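Beta-galactosidase (Streptococcus pneumoniae, PDB 4CUA) hydrolyses terminal beta-linked galactose from glycans as a large multimodular enzyme, of which this calcium-containing carbohydrate-binding module probably helps to hold sugar. Local coordinates at residues 97-102 / 129-134; 133-138 / 147-152. One frame throughout, in Å; residues are numbered along the deposited sequence.

Contact 1. Residues 97-102 / 129-134; sequences IEYYVG and KPVTNL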
ATOM      1  N   ILE A  97      -3.988   3.282  -8.726  1.00 12.33           N
ATOM      2  CA  ILE A  97      -2.627   2.833  -8.470  1.00 11.82           C
ATOM      3  C   ILE A  97      -1.628   3.769  -9.143  1.00 12.30           C
ATOM      4  O   ILE A  97      -1.767   4.095 -10.357  1.00 11.86           O
ATOM      5  CB  ILE A  97      -2.408   1.367  -8.941  1.00 11.75           C
ATOM      6  CG1 ILE A  97      -3.358   0.432  -8.214  1.00 12.32           C
ATOM      7  CG2 ILE A  97      -0.969   0.938  -8.768  1.00 11.32           C
ATOM      8  CD1 ILE A  97      -3.450  -0.968  -8.749  1.00 13.07           C
ATOM      9  N   GLU A  98      -0.641   4.219  -8.390  0.50 12.02           N
ATOM     10  CA  GLU A  98       0.262   5.304  -8.774  0.50 12.45           C
ATOM     11  C   GLU A  98       1.683   4.951  -8.490  0.50 12.84           C
ATOM     12  O   GLU A  98       1.938   4.156  -7.582  0.50 13.19           O
ATOM     13  CB  GLU A  98      -0.127   6.574  -7.971  0.50 12.67           C
ATOM     14  CG  GLU A  98      -1.483   7.082  -8.384  0.50 12.91           C
ATOM     15  CD  GLU A  98      -2.052   8.179  -7.488  0.50 12.61           C
ATOM     16  OE1 GLU A  98      -1.968   8.112  -6.239  0.50 13.99           O
ATOM     17  OE2 GLU A  98      -2.617   9.118  -8.061  0.50 12.51           O
ATOM     18  N   TYR A  99       2.628   5.569  -9.206  1.00 12.43           N
ATOM     19  CA  TYR A  99       4.022   5.391  -8.992  1.00 12.35           C
ATOM     20  C   TYR A  99       4.763   6.693  -8.856  1.00 12.13           C
ATOM     21  O   TYR A  99       4.317   7.727  -9.444  1.00 12.85           O
ATOM     22  CB  TYR A  99       4.676   4.508 -10.111  1.00 12.80           C
ATOM     23  CG  TYR A  99       4.768   5.128 -11.479  1.00 13.20           C
ATOM     24  CD1 TYR A  99       3.661   5.180 -12.317  1.00 12.78           C
ATOM     25  CD2 TYR A  99       5.959   5.626 -11.922  1.00 13.81           C
ATOM     26  CE1 TYR A  99       3.725   5.794 -13.609  1.00 13.47           C
ATOM     27  CE2 TYR A  99       6.054   6.183 -13.189  1.00 14.76           C
ATOM     28  CZ  TYR A  99       4.936   6.231 -13.999  1.00 14.33           C
ATOM     29  OH  TYR A  99       5.000   6.855 -15.267  1.00 18.31           O
ATOM     30  N   TYR A 100       5.848   6.671  -8.119  1.00 11.99           N
ATOM     31  CA  TYR A 100       6.558   7.856  -7.736  1.00 12.81           C
ATOM     32  C   TYR A 100       7.477   8.275  -8.903  1.00 15.07           C
ATOM     33  O   TYR A 100       8.296   7.494  -9.407  1.00 13.96           O
ATOM     34  CB  TYR A 100       7.324   7.640  -6.462  1.00 13.42           C
ATOM     35  CG  TYR A 100       8.055   8.854  -5.942  1.00 13.49           C
ATOM     36  CD1 TYR A 100       7.392   9.786  -5.173  1.00 13.35           C
ATOM     37  CD2 TYR A 100       9.354   9.143  -6.299  1.00 13.51           C
ATOM     38  CE1 TYR A 100       8.025  10.907  -4.716  1.00 13.79           C
ATOM     39  CE2 TYR A 100      10.008  10.262  -5.810  1.00 12.87           C
ATOM     40  CZ  TYR A 100       9.314  11.190  -5.055  1.00 13.58           C
ATOM     41  OH  TYR A 100       9.979  12.341  -4.592  1.00 15.40           O
ATOM     42  N   VAL A 101       7.393   9.571  -9.233  1.00 15.65           N
ATOM     43  CA  VAL A 101       8.169  10.184 -10.315  1.00 17.01           C
ATOM     44  C   VAL A 101       8.881  11.444  -9.884  1.00 18.77           C
ATOM     45  O   VAL A 101       9.570  12.111 -10.700  1.00 18.98           O
ATOM     46  CB  VAL A 101       7.250  10.522 -11.536  1.00 17.68           C
ATOM     47  CG1 VAL A 101       6.599   9.295 -12.094  1.00 18.99           C
ATOM     48  CG2 VAL A 101       6.204  11.578 -11.171  1.00 17.20           C
ATOM     49  N   GLY A 102       8.836  11.804  -8.609  1.00 17.57           N
ATOM     50  CA  GLY A 102       9.533  13.003  -8.159  1.00 19.59           C
ATOM     51  C   GLY A 102      11.014  12.948  -8.437  1.00 21.82           C
ATOM     52  O   GLY A 102      11.652  11.898  -8.321  1.00 19.76           O
ATOM     53  N   LYS A 129       2.402   9.578 -10.720  1.00 15.67           N
ATOM     54  CA  LYS A 129       1.593   9.392 -11.902  1.00 17.18           C
ATOM     55  C   LYS A 129       0.845   8.085 -11.827  1.00 15.52           C
ATOM     56  O   LYS A 129       1.343   7.130 -11.132  1.00 14.26           O
ATOM     57  CB  LYS A 129       2.462   9.336 -13.166  1.00 17.93           C
ATOM     58  CG  LYS A 129       3.128  10.675 -13.511  1.00 20.21           C
ATOM     59  CD  LYS A 129       3.683  10.612 -14.923  1.00 26.12           C
ATOM     60  CE  LYS A 129       4.376  11.926 -15.227  1.00 32.09           C
ATOM     61  NZ  LYS A 129       5.052  11.836 -16.544  1.00 38.02           N
ATOM     62  N   PRO A 130      -0.300   7.983 -12.492  1.00 14.69           N
ATOM     63  CA  PRO A 130      -1.023   6.731 -12.496  1.00 14.18           C
ATOM     64  C   PRO A 130      -0.378   5.669 -13.366  1.00 15.06           C
ATOM     65  O   PRO A 130       0.231   5.999 -14.357  1.00 14.80           O
ATOM     66  CB  PRO A 130      -2.388   7.072 -13.040  1.00 15.01           C
ATOM     67  CG  PRO A 130      -2.094   8.224 -13.982  1.00 15.57           C
ATOM     68  CD  PRO A 130      -1.001   9.003 -13.341  1.00 14.93           C
ATOM     69  N   VAL A 131      -0.432   4.410 -12.936  1.00 13.01           N
ATOM     70  CA  VAL A 131       0.033   3.336 -13.770  1.00 13.70           C
ATOM     71  C   VAL A 131      -0.811   3.305 -15.080  1.00 14.61           C
ATOM     72  O   VAL A 131      -1.946   3.740 -15.139  1.00 14.77           O
ATOM     73  CB  VAL A 131       0.039   1.998 -13.020  1.00 13.44           C
ATOM     74  CG1 VAL A 131       1.012   2.141 -11.860  1.00 13.06           C
ATOM     75  CG2 VAL A 131      -1.357   1.510 -12.665  1.00 12.87           C
ATOM     76  N   THR A 132      -0.209   2.750 -16.128  1.00 15.68           N
ATOM     77  CA  THR A 132      -0.908   2.654 -17.420  1.00 16.20           C
ATOM     78  C   THR A 132      -1.231   1.223 -17.802  1.00 15.03           C
ATOM     79  O   THR A 132      -0.543   0.308 -17.400  1.00 13.83           O
ATOM     80  CB  THR A 132      -0.043   3.307 -18.522  1.00 16.70           C
ATOM     81  OG1 THR A 132       1.270   2.769 -18.570  1.00 16.42           O
ATOM     82  CG2 THR A 132       0.096   4.758 -18.257  1.00 17.04           C
ATOM     83  N   ASN A 133      -2.287   1.060 -18.568  1.00 14.20           N
ATOM     84  CA  ASN A 133      -2.772  -0.221 -19.013  1.00 15.53           C
ATOM     85  C   ASN A 133      -2.948  -1.216 -17.868  1.00 14.93           C
ATOM     86  O   ASN A 133      -2.510  -2.369 -17.879  1.00 18.11           O
ATOM     87  CB  ASN A 133      -1.839  -0.770 -20.091  1.00 14.71           C
ATOM     88  CG  ASN A 133      -1.937   0.030 -21.399  1.00 14.20           C
ATOM     89  OD1 ASN A 133      -2.996   0.092 -21.986  1.00 16.67           O
ATOM     90  ND2 ASN A 133      -0.890   0.696 -21.727  1.00 14.23           N
ATOM     91  N   LEU A 134      -3.610  -0.690 -16.876  1.00 14.58           N
ATOM     92  CA  LEU A 134      -4.006  -1.484 -15.735  1.00 15.25           C
ATOM     93  C   LEU A 134      -4.898  -2.634 -16.115  1.00 14.99           C
ATOM     94  O   LEU A 134      -5.914  -2.473 -16.800  1.00 16.82           O
ATOM     95  CB  LEU A 134      -4.735  -0.618 -14.711  1.00 16.28           C
ATOM     96  CG  LEU A 134      -5.119  -1.364 -13.409  1.00 16.13           C
ATOM     97  CD1 LEU A 134      -3.944  -1.835 -12.570  1.00 18.13           C
ATOM     98  CD2 LEU A 134      -6.012  -0.384 -12.591  1.00 18.47           C
TER

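Contact 2. Residues 133-138 / 147-152; sequences NLKAPA and HFSFDK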
ATOM      1  N   ASN A 133      -2.287   1.060 -18.568  1.00 14.20           N
ATOM      2  CA  ASN A 133      -2.772  -0.221 -19.013  1.00 15.53           C
ATOM      3  C   ASN A 133      -2.948  -1.216 -17.868  1.00 14.93           C
ATOM      4  O   ASN A 133      -2.510  -2.369 -17.879  1.00 18.11           O
ATOM      5  CB  ASN A 133      -1.839  -0.770 -20.091  1.00 14.71           C
ATOM      6  CG  ASN A 133      -1.937   0.030 -21.399  1.00 14.20           C
ATOM      7  OD1 ASN A 133      -2.996   0.092 -21.986  1.00 16.67           O
ATOM      8  ND2 ASN A 133      -0.890   0.696 -21.727  1.00 14.23           N
ATOM      9  N   LEU A 134      -3.610  -0.690 -16.876  1.00 14.58           N
ATOM     10  CA  LEU A 134      -4.006  -1.484 -15.735  1.00 15.25           C
ATOM     11  C   LEU A 134      -4.898  -2.634 -16.115  1.00 14.99           C
ATOM     12  O   LEU A 134      -5.914  -2.473 -16.800  1.00 16.82           O
ATOM     13  CB  LEU A 134      -4.735  -0.618 -14.711  1.00 16.28           C
ATOM     14  CG  LEU A 134      -5.119  -1.364 -13.409  1.00 16.13           C
ATOM     15  CD1 LEU A 134      -3.944  -1.835 -12.570  1.00 18.13           C
ATOM     16  CD2 LEU A 134      -6.012  -0.384 -12.591  1.00 18.47           C
ATOM     17  N   LYS A 135      -4.556  -3.796 -15.585  1.00 16.11           N
ATOM     18  CA  LYS A 135      -5.427  -4.927 -15.589  1.00 16.83           C
ATOM     19  C   LYS A 135      -5.737  -5.199 -14.110  1.00 17.26           C
ATOM     20  O   LYS A 135      -4.817  -5.316 -13.323  1.00 17.79           O
ATOM     21  CB  LYS A 135      -4.787  -6.155 -16.214  1.00 21.22           C
ATOM     22  CG  LYS A 135      -4.299  -5.965 -17.646  1.00 26.68           C
ATOM     23  CD  LYS A 135      -3.928  -7.310 -18.277  1.00 31.23           C
ATOM     24  CE  LYS A 135      -3.637  -7.138 -19.769  1.00 37.61           C
ATOM     25  NZ  LYS A 135      -2.332  -6.450 -19.968  1.00 40.17           N
ATOM     26  N   ALA A 136      -7.010  -5.292 -13.823  1.00 18.77           N
ATOM     27  CA  ALA A 136      -7.492  -5.375 -12.423  1.00 18.91           C
ATOM     28  C   ALA A 136      -8.660  -6.314 -12.407  1.00 20.06           C
ATOM     29  O   ALA A 136      -9.332  -6.532 -13.420  1.00 21.23           O
ATOM     30  CB  ALA A 136      -7.953  -4.010 -11.962  1.00 18.42           C
ATOM     31  N   PRO A 137      -8.999  -6.827 -11.226  1.00 20.37           N
ATOM     32  CA  PRO A 137     -10.261  -7.501 -11.121  1.00 17.89           C
ATOM     33  C   PRO A 137     -11.454  -6.635 -11.499  1.00 20.77           C
ATOM     34  O   PRO A 137     -11.472  -5.444 -11.252  1.00 20.13           O
ATOM     35  CB  PRO A 137     -10.347  -7.895  -9.611  1.00 19.61           C
ATOM     36  CG  PRO A 137      -9.004  -7.644  -9.033  1.00 19.59           C
ATOM     37  CD  PRO A 137      -8.318  -6.654  -9.931  1.00 20.65           C
ATOM     38  N   ALA A 138     -12.503  -7.249 -12.058  1.00 22.37           N
ATOM     39  CA  ALA A 138     -13.707  -6.484 -12.435  1.00 26.47           C
ATOM     40  C   ALA A 138     -14.418  -5.950 -11.214  1.00 23.35           C
ATOM     41  O   ALA A 138     -15.019  -4.875 -11.235  1.00 24.94           O
ATOM     42  CB  ALA A 138     -14.659  -7.360 -13.280  1.00 28.36           C
ATOM     43  N   HIS A 147      -5.257  -9.262  -7.630  1.00 11.62           N
ATOM     44  CA  HIS A 147      -4.055  -9.050  -8.424  1.00 12.19           C
ATOM     45  C   HIS A 147      -4.240  -7.982  -9.494  1.00 12.19           C
ATOM     46  O   HIS A 147      -5.242  -7.984 -10.180  1.00 14.75           O
ATOM     47  CB  HIS A 147      -3.698 -10.380  -9.114  1.00 13.14           C
ATOM     48  CG  HIS A 147      -3.475 -11.480  -8.164  1.00 14.06           C
ATOM     49  ND1 HIS A 147      -2.396 -11.515  -7.339  1.00 19.28           N
ATOM     50  CD2 HIS A 147      -4.222 -12.549  -7.859  1.00 17.42           C
ATOM     51  CE1 HIS A 147      -2.458 -12.589  -6.569  1.00 18.68           C
ATOM     52  NE2 HIS A 147      -3.540 -13.247  -6.885  1.00 16.91           N
ATOM     53  N   PHE A 148      -3.273  -7.099  -9.558  1.00 12.34           N
ATOM     54  CA  PHE A 148      -3.172  -5.999 -10.509  1.00 13.57           C
ATOM     55  C   PHE A 148      -1.880  -6.099 -11.296  1.00 13.46           C
ATOM     56  O   PHE A 148      -0.858  -6.534 -10.791  1.00 14.00           O
ATOM     57  CB  PHE A 148      -3.148  -4.641  -9.755  1.00 12.60           C
ATOM     58  CG  PHE A 148      -4.310  -4.424  -8.849  1.00 13.23           C
ATOM     59  CD1 PHE A 148      -5.518  -3.929  -9.289  1.00 12.80           C
ATOM     60  CD2 PHE A 148      -4.190  -4.726  -7.490  1.00 13.59           C
ATOM     61  CE1 PHE A 148      -6.586  -3.728  -8.422  1.00 13.93           C
ATOM     62  CE2 PHE A 148      -5.257  -4.513  -6.631  1.00 14.07           C
ATOM     63  CZ  PHE A 148      -6.455  -4.003  -7.079  1.00 14.35           C
ATOM     64  N   SER A 149      -1.959  -5.760 -12.600  1.00 16.53           N
ATOM     65  CA  SER A 149      -0.778  -5.686 -13.434  1.00 15.64           C
ATOM     66  C   SER A 149      -0.917  -4.450 -14.332  1.00 12.38           C
ATOM     67  O   SER A 149      -2.031  -3.985 -14.570  1.00 15.05           O
ATOM     68  CB  SER A 149      -0.559  -6.969 -14.234  1.00 17.89           C
ATOM     69  OG  SER A 149      -1.590  -7.207 -15.155  1.00 19.92           O
ATOM     70  N   PHE A 150       0.220  -3.933 -14.703  1.00 12.00           N
ATOM     71  CA  PHE A 150       0.307  -2.664 -15.412  1.00 12.63           C
ATOM     72  C   PHE A 150       1.646  -2.569 -16.101  1.00 13.01           C
ATOM     73  O   PHE A 150       2.575  -3.382 -15.942  1.00 12.39           O
ATOM     74  CB  PHE A 150       0.042  -1.472 -14.444  1.00 13.88           C
ATOM     75  CG  PHE A 150       0.752  -1.579 -13.139  1.00 11.69           C
ATOM     76  CD1 PHE A 150       2.051  -1.209 -13.021  1.00 12.18           C
ATOM     77  CD2 PHE A 150       0.070  -2.088 -12.008  1.00 13.17           C
ATOM     78  CE1 PHE A 150       2.750  -1.329 -11.809  1.00 12.37           C
ATOM     79  CE2 PHE A 150       0.761  -2.231 -10.813  1.00 11.62           C
ATOM     80  CZ  PHE A 150       2.077  -1.873 -10.717  1.00 11.90           C
ATOM     81  N   ASP A 151       1.769  -1.564 -16.981  1.00 14.27           N
ATOM     82  CA  ASP A 151       3.025  -1.385 -17.658  1.00 14.80           C
ATOM     83  C   ASP A 151       4.188  -1.200 -16.682  1.00 14.41           C
ATOM     84  O   ASP A 151       4.106  -0.447 -15.723  1.00 12.79           O
ATOM     85  CB  ASP A 151       2.954  -0.167 -18.586  1.00 15.94           C
ATOM     86  CG  ASP A 151       1.991  -0.340 -19.747  1.00 18.10           C
ATOM     87  OD1 ASP A 151       1.735  -1.483 -20.246  1.00 18.69           O
ATOM     88  OD2 ASP A 151       1.423   0.708 -20.154  1.00 16.53           O
ATOM     89  N   LYS A 152       5.305  -1.852 -16.912  1.00 14.47           N
ATOM     90  CA  LYS A 152       6.448  -1.719 -16.118  1.00 15.91           C
ATOM     91  C   LYS A 152       6.952  -0.277 -15.955  1.00 17.25           C
ATOM     92  O   LYS A 152       7.019   0.469 -16.968  1.00 17.53           O
ATOM     93  CB  LYS A 152       7.509  -2.596 -16.745  1.00 19.90           C
ATOM     94  CG  LYS A 152       8.839  -2.611 -16.116  1.00 25.19           C
ATOM     95  CD  LYS A 152       9.650  -3.643 -16.945  1.00 25.03           C
ATOM     96  CE  LYS A 152       9.668  -3.361 -18.470  1.00 27.64           C
ATOM     97  NZ  LYS A 152      10.393  -4.369 -19.346  1.00 26.28           N
TER
HETATM   98  O   HOH W   1      -0.343  -3.679 -18.824  1.00 32.02           O
HETATM   99  O   HOH W   2      -0.243  -6.314 -17.682  1.00 31.34           O

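Contact 1. Residues 97-102 / 129-134
Lys129 crosses the Tyr99 ring at a slant where strand 94-100 pairs antiparallel with the short strand 128-130. CB of Lys129 lies 3.8 Å from CE1 of Tyr99. CG of Lys129 is 4.0 Å from each of the Val101 methyls, CG1 and CG2, and CD lies 4.0 Å from Tyr99 OH. The chain stays extended beyond CG and leads NZ away from the tyrosine.

The backbones hold this packing in place. Tyr99 and Lys129 form a hydrogen-bonded pair. Tyr99 N reaches Lys129 O at 2.8 Å, and Lys129 N returns a bond to Tyr99 O. Glu98 and Pro130 form the next, non-hydrogen-bonded pair. It is closed on its far side by Val131 N, which donates to Ile97 O at 2.9 Å.

CG of Tyr99 sits between the backbone N and the carbonyl carbon (chi1 69°), and the ring swings toward the partner strand. Its edge therefore meets Pro130 O, 3.6 Å from CE1. On the inner side, Ile97 CG2 packs on Val131 CG1 at 3.9 Å, and Ile97 CD1 touches Leu134 CD1. Phe148 and Ile160 also pack on Ile97. The carboxylate of Glu98 bridges to Arg159 and Arg161 of the neighbouring strand. The contact thus combines a polar backbone ladder with apolar cover, and the lysine contributes to it through its methylenes.

Contact 2. Residues 133-138 / 147-152
Lys135 and Ser149 form a single antiparallel bridge at the edge of strand 145-155, in the beta-sheet framework of a galactose-binding-like domain. Lys135 N donates to Ser149 O at 2.7 Å, almost straight at 175°. Ser149 N returns a bond to Lys135 O at 3.0 Å. Each carbonyl also receives a CA-H contact, Ser149 O from Leu134 and Lys135 O from Phe148. The main chain of both residues is thus paired across the bridge.

Asn133 and Asp151 join side chain to side chain further along. Asn133 ND2 gives a hydrogen bond of 2.8 Å to Asp151 OD2. The acceptor lies in the amide plane and uses its syn lone pair, while the amide and carboxylate planes are 62° apart. The hydroxyl of Thr132 is a second partner of OD2. Two bonds therefore grip this oxygen, which should favour the charged carboxylate. A water donates to Asn133 O and, weakly, to Asp151 OD1.

The inner side is apolar. Ala136 CB meets the edge of the Phe148 ring, 3.6 Å from CD1, and Pro137 CD lies 3.7 Å from CE1. Tyr95 meets the same ring at a steep angle. Leu134 CD1 touches the edge of the Phe150 ring.

On the outer side His147 ND1 is hydrogen-bonded to Ser80 OG of strand 70-83. The Lys135 chain, on the same side, bends at its last torsion (chi4 73°). This brings NZ to a second water, 3.1 Å away, which also hydrogen-bonds Ser149 OG at 3.0 Å.

Strand 94-100 comes first in the chain. Contact 1 closes the long excursion of 26 residues, nearly all loop, that separates it from 129-134. The chain leaves strand 128-130 and runs directly into 133-138. Contact 2 then closes a shorter loop of eight residues against strand 145-155. The two loops follow one another, and the contacts share Asn133 and Leu134. Residues 129-138 thus lie first against strand 94-100 and then against strand 145-155. The contacts meet through Val131 on Phe150 and Ile97 on Phe148. Together they bridge the two ends of a curled row of antiparallel strands, where the chain passes from strand 128-130 to strand 145-155.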